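Local coordinates for protein alpha-/beta-galactoside alpha-2,3-sialyltransferase (Photobacterium phosphoreum, PDB 2ZWI) that probably transfers sialic acid from a CMP-linked donor to galactosides, forming alpha-2,3 linkages, as a GT-B-type glycosyltransferase, at residues N80-W85 / Y110-A115; T169-R174 / N194-K199. One frame throughout, in Å; residues are numbered along the deposited sequence.

Interaction 1: N80-W85 / Y110-A115; sequences NGNTLW and YDDGSA
Asp112 meets Asn82 where two neighbouring parallel strands run out, and its side chain reads as a series of separate contacts. CB rests against the amide of Asn82, 3.4 Å from OD1 of that residue, and lies 3.8 Å from Leu84 CB. A chi1 of 177° sets CG anti to the backbone N and lets OD1 reach the Asn82 amide. OD1 accepts a hydrogen bond from Asn82 ND2 on its anti lone pair, an almost straight bond of 2.8 Å from ND2 to Asp112 OD1 that lies close to the amide plane. The same OD1 accepts from a water held by Trp85 NE1, so the indole is tied in through its edge. OD2 turns instead to a bound glycerol, probably from the crystallisation liquor.

Earlier along the two strands, Gly81 O accepts from Tyr110 N and Tyr110 O from Thr83 N at 3.0 Å, the ladder of the parallel sheet in the Rossmann-like domain of a GT-B enzyme. Loops leave the C-terminal ends of these strands, where such folds place their binding clefts. Asn82 OD1 closes an Asx motif by accepting from Trp85 N, while ND2 of the same residue also donates to Asp10. Farther along, Leu84 CD2 packs on Ala115 CB at 3.8 Å. A second water bridges Thr83 OG1 and Asp111 OD1; the other carboxylate oxygen of Asp111 is bonded to Tyr117 OH.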
# COMPACT_ATOMS: atom_id res chain seq x y z
N ASN A 80 9.40 -10.78 3.31
CA ASN A 80 8.72 -9.69 2.64
C ASN A 80 7.43 -9.38 3.40
O ASN A 80 6.56 -10.26 3.55
CB ASN A 80 8.45 -10.06 1.18
CG ASN A 80 9.72 -10.51 0.43
OD1 ASN A 80 10.12 -11.67 0.48
ND2 ASN A 80 10.34 -9.57 -0.25
N GLY A 81 7.31 -8.16 3.90
CA GLY A 81 6.22 -7.80 4.81
C GLY A 81 5.61 -6.42 4.61
O GLY A 81 5.87 -5.75 3.61
N ASN A 82 4.80 -6.02 5.58
CA ASN A 82 4.05 -4.78 5.59
C ASN A 82 4.69 -3.89 6.65
O ASN A 82 4.77 -4.28 7.81
CB ASN A 82 2.59 -5.14 5.93
CG ASN A 82 1.70 -3.93 6.13
OD1 ASN A 82 2.05 -2.99 6.83
ND2 ASN A 82 0.51 -3.97 5.52
N THR A 83 5.17 -2.71 6.26
CA THR A 83 5.89 -1.80 7.15
C THR A 83 5.10 -1.45 8.43
O THR A 83 5.62 -1.63 9.53
CB THR A 83 6.36 -0.53 6.41
OG1 THR A 83 7.01 -0.91 5.19
CG2 THR A 83 7.34 0.26 7.26
N LEU A 84 3.86 -1.00 8.30
CA LEU A 84 3.04 -0.70 9.47
C LEU A 84 2.95 -1.92 10.41
O LEU A 84 3.02 -1.79 11.62
CB LEU A 84 1.63 -0.26 9.05
CG LEU A 84 0.68 0.25 10.15
CD1 LEU A 84 1.24 1.52 10.80
CD2 LEU A 84 -0.69 0.49 9.55
N TRP A 85 2.81 -3.09 9.81
CA TRP A 85 2.68 -4.35 10.53
C TRP A 85 4.01 -5.09 10.62
O TRP A 85 4.06 -6.32 10.53
CB TRP A 85 1.60 -5.20 9.85
CG TRP A 85 0.24 -4.58 9.98
CD1 TRP A 85 -0.51 -4.01 8.99
CD2 TRP A 85 -0.50 -4.42 11.20
NE1 TRP A 85 -1.69 -3.54 9.51
CE2 TRP A 85 -1.71 -3.77 10.86
CE3 TRP A 85 -0.26 -4.78 12.53
CZ2 TRP A 85 -2.68 -3.47 11.82
CZ3 TRP A 85 -1.23 -4.48 13.49
CH2 TRP A 85 -2.43 -3.83 13.12
N TYR A 110 7.16 -3.28 2.61
CA TYR A 110 6.31 -2.53 1.70
C TYR A 110 5.31 -1.70 2.49
O TYR A 110 4.61 -2.24 3.34
CB TYR A 110 5.56 -3.50 0.79
CG TYR A 110 6.45 -4.27 -0.15
CD1 TYR A 110 7.13 -5.41 0.28
CD2 TYR A 110 6.62 -3.85 -1.46
CE1 TYR A 110 7.97 -6.12 -0.59
CE2 TYR A 110 7.46 -4.55 -2.34
CZ TYR A 110 8.12 -5.66 -1.89
OH TYR A 110 8.92 -6.33 -2.76
N ASP A 111 5.25 -0.39 2.22
CA ASP A 111 4.29 0.50 2.90
C ASP A 111 2.87 -0.06 2.83
O ASP A 111 2.49 -0.62 1.82
CB ASP A 111 4.27 1.89 2.26
CG ASP A 111 5.51 2.71 2.57
OD1 ASP A 111 6.28 2.35 3.49
OD2 ASP A 111 5.71 3.73 1.87
N ASP A 112 2.10 0.14 3.90
CA ASP A 112 0.69 -0.30 4.00
C ASP A 112 -0.26 0.63 3.23
O ASP A 112 -1.24 0.17 2.63
CB ASP A 112 0.32 -0.37 5.50
CG ASP A 112 -1.13 -0.74 5.76
OD1 ASP A 112 -1.40 -1.92 6.03
OD2 ASP A 112 -1.99 0.16 5.73
N GLY A 113 0.03 1.93 3.27
CA GLY A 113 -0.85 2.95 2.70
C GLY A 113 -0.58 4.30 3.33
O GLY A 113 0.57 4.64 3.62
N SER A 114 -1.64 5.05 3.59
CA SER A 114 -1.54 6.40 4.12
C SER A 114 -1.01 6.50 5.56
O SER A 114 -0.45 7.53 5.95
CB SER A 114 -2.91 7.09 4.05
OG SER A 114 -3.80 6.53 4.99
N ALA A 115 -1.19 5.44 6.35
CA ALA A 115 -0.78 5.43 7.77
C ALA A 115 0.70 5.74 7.97
O ALA A 115 1.04 6.55 8.84
CB ALA A 115 -1.15 4.10 8.44
O HOH W 1 8.48 0.77 3.36
O HOH W 2 -3.43 -2.24 7.58

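Interaction 2: T169-R174 / N194-K199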
# COMPACT_ATOMS: atom_id res chain seq x y z
N THR A 169 15.47 -3.55 2.72
CA THR A 169 14.97 -2.58 1.74
C THR A 169 13.56 -2.12 2.11
O THR A 169 12.70 -2.93 2.46
CB THR A 169 15.04 -3.11 0.30
OG1 THR A 169 16.41 -3.34 -0.06
CG2 THR A 169 14.42 -2.12 -0.69
N TYR A 170 13.34 -0.80 2.08
CA TYR A 170 12.01 -0.22 2.29
C TYR A 170 11.45 0.20 0.94
O TYR A 170 11.93 1.15 0.31
CB TYR A 170 12.05 0.98 3.24
CG TYR A 170 12.28 0.55 4.66
CD1 TYR A 170 11.23 0.03 5.42
CD2 TYR A 170 13.54 0.63 5.24
CE1 TYR A 170 11.42 -0.39 6.70
CE2 TYR A 170 13.75 0.21 6.56
CZ TYR A 170 12.67 -0.30 7.28
OH TYR A 170 12.82 -0.72 8.57
N HIS A 171 10.43 -0.53 0.50
CA HIS A 171 9.74 -0.18 -0.73
C HIS A 171 8.65 0.83 -0.36
O HIS A 171 7.71 0.49 0.36
CB HIS A 171 9.16 -1.43 -1.35
CG HIS A 171 10.17 -2.50 -1.61
ND1 HIS A 171 10.61 -2.83 -2.87
CD2 HIS A 171 10.83 -3.33 -0.76
CE1 HIS A 171 11.49 -3.81 -2.80
NE2 HIS A 171 11.63 -4.14 -1.53
N MET A 172 8.80 2.06 -0.83
CA MET A 172 7.93 3.13 -0.36
C MET A 172 6.98 3.68 -1.42
O MET A 172 7.36 3.89 -2.58
CB MET A 172 8.75 4.29 0.21
CG MET A 172 9.64 3.93 1.41
SD MET A 172 10.46 5.40 2.07
CE MET A 172 9.06 6.22 2.85
N LEU A 173 5.75 3.94 -1.01
CA LEU A 173 4.78 4.62 -1.85
C LEU A 173 5.35 5.88 -2.45
O LEU A 173 5.20 6.12 -3.64
CB LEU A 173 3.55 4.98 -1.01
CG LEU A 173 2.19 4.33 -1.27
CD1 LEU A 173 2.20 3.18 -2.28
CD2 LEU A 173 1.52 3.96 0.04
N ARG A 174 6.02 6.67 -1.62
CA ARG A 174 6.61 7.92 -2.08
C ARG A 174 7.95 8.09 -1.40
O ARG A 174 8.05 8.73 -0.36
CB ARG A 174 5.67 9.12 -1.78
CG ARG A 174 4.39 9.19 -2.62
CD ARG A 174 4.68 9.50 -4.12
NE ARG A 174 5.36 10.79 -4.31
CZ ARG A 174 4.75 11.94 -4.54
NH1 ARG A 174 3.43 11.98 -4.66
NH2 ARG A 174 5.45 13.05 -4.68
N ASN A 194 18.75 2.45 1.72
CA ASN A 194 17.85 1.32 1.90
C ASN A 194 16.45 1.52 1.30
O ASN A 194 15.57 0.69 1.50
CB ASN A 194 17.71 1.02 3.40
CG ASN A 194 19.06 0.94 4.11
OD1 ASN A 194 19.94 0.16 3.72
ND2 ASN A 194 19.23 1.74 5.15
N ILE A 195 16.25 2.61 0.56
CA ILE A 195 14.93 2.98 0.04
C ILE A 195 14.80 2.67 -1.45
O ILE A 195 15.72 2.97 -2.23
CB ILE A 195 14.65 4.51 0.22
CG1 ILE A 195 14.79 4.94 1.69
CG2 ILE A 195 13.28 4.89 -0.30
CD1 ILE A 195 13.77 4.32 2.62
N LYS A 196 13.68 2.06 -1.82
CA LYS A 196 13.25 1.93 -3.21
C LYS A 196 11.90 2.62 -3.38
O LYS A 196 11.05 2.52 -2.50
CB LYS A 196 13.08 0.46 -3.61
CG LYS A 196 14.38 -0.24 -3.96
CD LYS A 196 14.15 -1.68 -4.36
CE LYS A 196 15.49 -2.35 -4.65
NZ LYS A 196 15.29 -3.74 -5.09
N GLN A 197 11.75 3.33 -4.50
CA GLN A 197 10.45 3.87 -4.92
C GLN A 197 9.62 2.72 -5.50
O GLN A 197 10.08 2.02 -6.41
CB GLN A 197 10.65 4.98 -5.97
CG GLN A 197 9.36 5.45 -6.68
CD GLN A 197 8.33 5.95 -5.70
OE1 GLN A 197 8.63 6.76 -4.82
NE2 GLN A 197 7.11 5.44 -5.80
N MET A 198 8.42 2.51 -4.96
CA MET A 198 7.50 1.53 -5.54
C MET A 198 7.26 1.85 -7.01
O MET A 198 6.97 3.00 -7.36
CB MET A 198 6.16 1.49 -4.81
CG MET A 198 6.16 0.68 -3.54
SD MET A 198 4.51 0.64 -2.84
CE MET A 198 4.79 -0.15 -1.27
N LYS A 199 7.42 0.83 -7.85
CA LYS A 199 7.19 0.97 -9.29
C LYS A 199 5.85 0.38 -9.71
O LYS A 199 5.35 -0.57 -9.09
CB LYS A 199 8.33 0.33 -10.10
CG LYS A 199 9.71 0.91 -9.78
CD LYS A 199 9.78 2.43 -9.95
CE LYS A 199 9.85 2.84 -11.41
NZ LYS A 199 10.40 4.21 -11.55
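Strands 169-172 and 195-197 run parallel, their short axes 4.7 Å apart at closest approach and 28° from exact alignment, with Tyr170, His171 and Met172 in register with Ile195, Lys196 and Gln197. Four backbone bonds alternate between them: Tyr170 N to Asn194 O, Lys196 N to Tyr170 O, Met172 N to Lys196 O and Met198 N to Met172 O.

The side chains sort onto two faces. On one, Ile195 CD1 touches two residues of the adjacent strand, 3.5 Å from Met172 SD and 3.8 Å from Tyr170 CB. Met172 is bent at its last torsion (chi3 72°), and its sulfur also touches CG2 of the same isoleucine. On the other face, the extended Lys196 chain runs alongside His171 and points the same way, its CD 3.7 Å from His171 CE1. Thr169 CG2 touches that CD too, while lying over one face of the imidazole, offset toward the rim.

From the last residue of its strand, Gln197 extends the pairing with its side-chain amide. A bend at chi2 (58°) brings NE2 within 3.0 Å of Leu173 O, which it approaches from above the carbonyl plane, and NE2 also donates to Met198 O. Two carbonyls thus fix the rotation of the amide, and OE1 accepts from the backbone N of Ala175. The Met198 side chain crosses to 169-174, its SD 3.5 Å from Leu173 CD1 and its CE against His171 O. The two strands, joined through helix 185-191, form the beta-alpha-beta crossover that ends the N-terminal parallel sheet of this GT-B fold.

Interactions 1 and 2 lie on one parallel sheet, their centres 11 Å apart, and strand 104-110 touches strand 168-172 directly. Asp111 makes the join: its N lies 3.2 Å from His171 O and its OD2 2.9 Å from Leu173 N, both probable hydrogen bonds. Alongside, the Tyr110 and His171 rings stack, with Tyr110 CE2 3.5 Å from His171 CG. At the C-terminal ends of these strands, one residue of each contact comes near the nucleotide. Bound cytidine monophosphate lies about 6 Å from the Asp112 side chain and about 7 Å from that of Leu173, while Ser324, part of its binding site, is about 6 Å from either side chain.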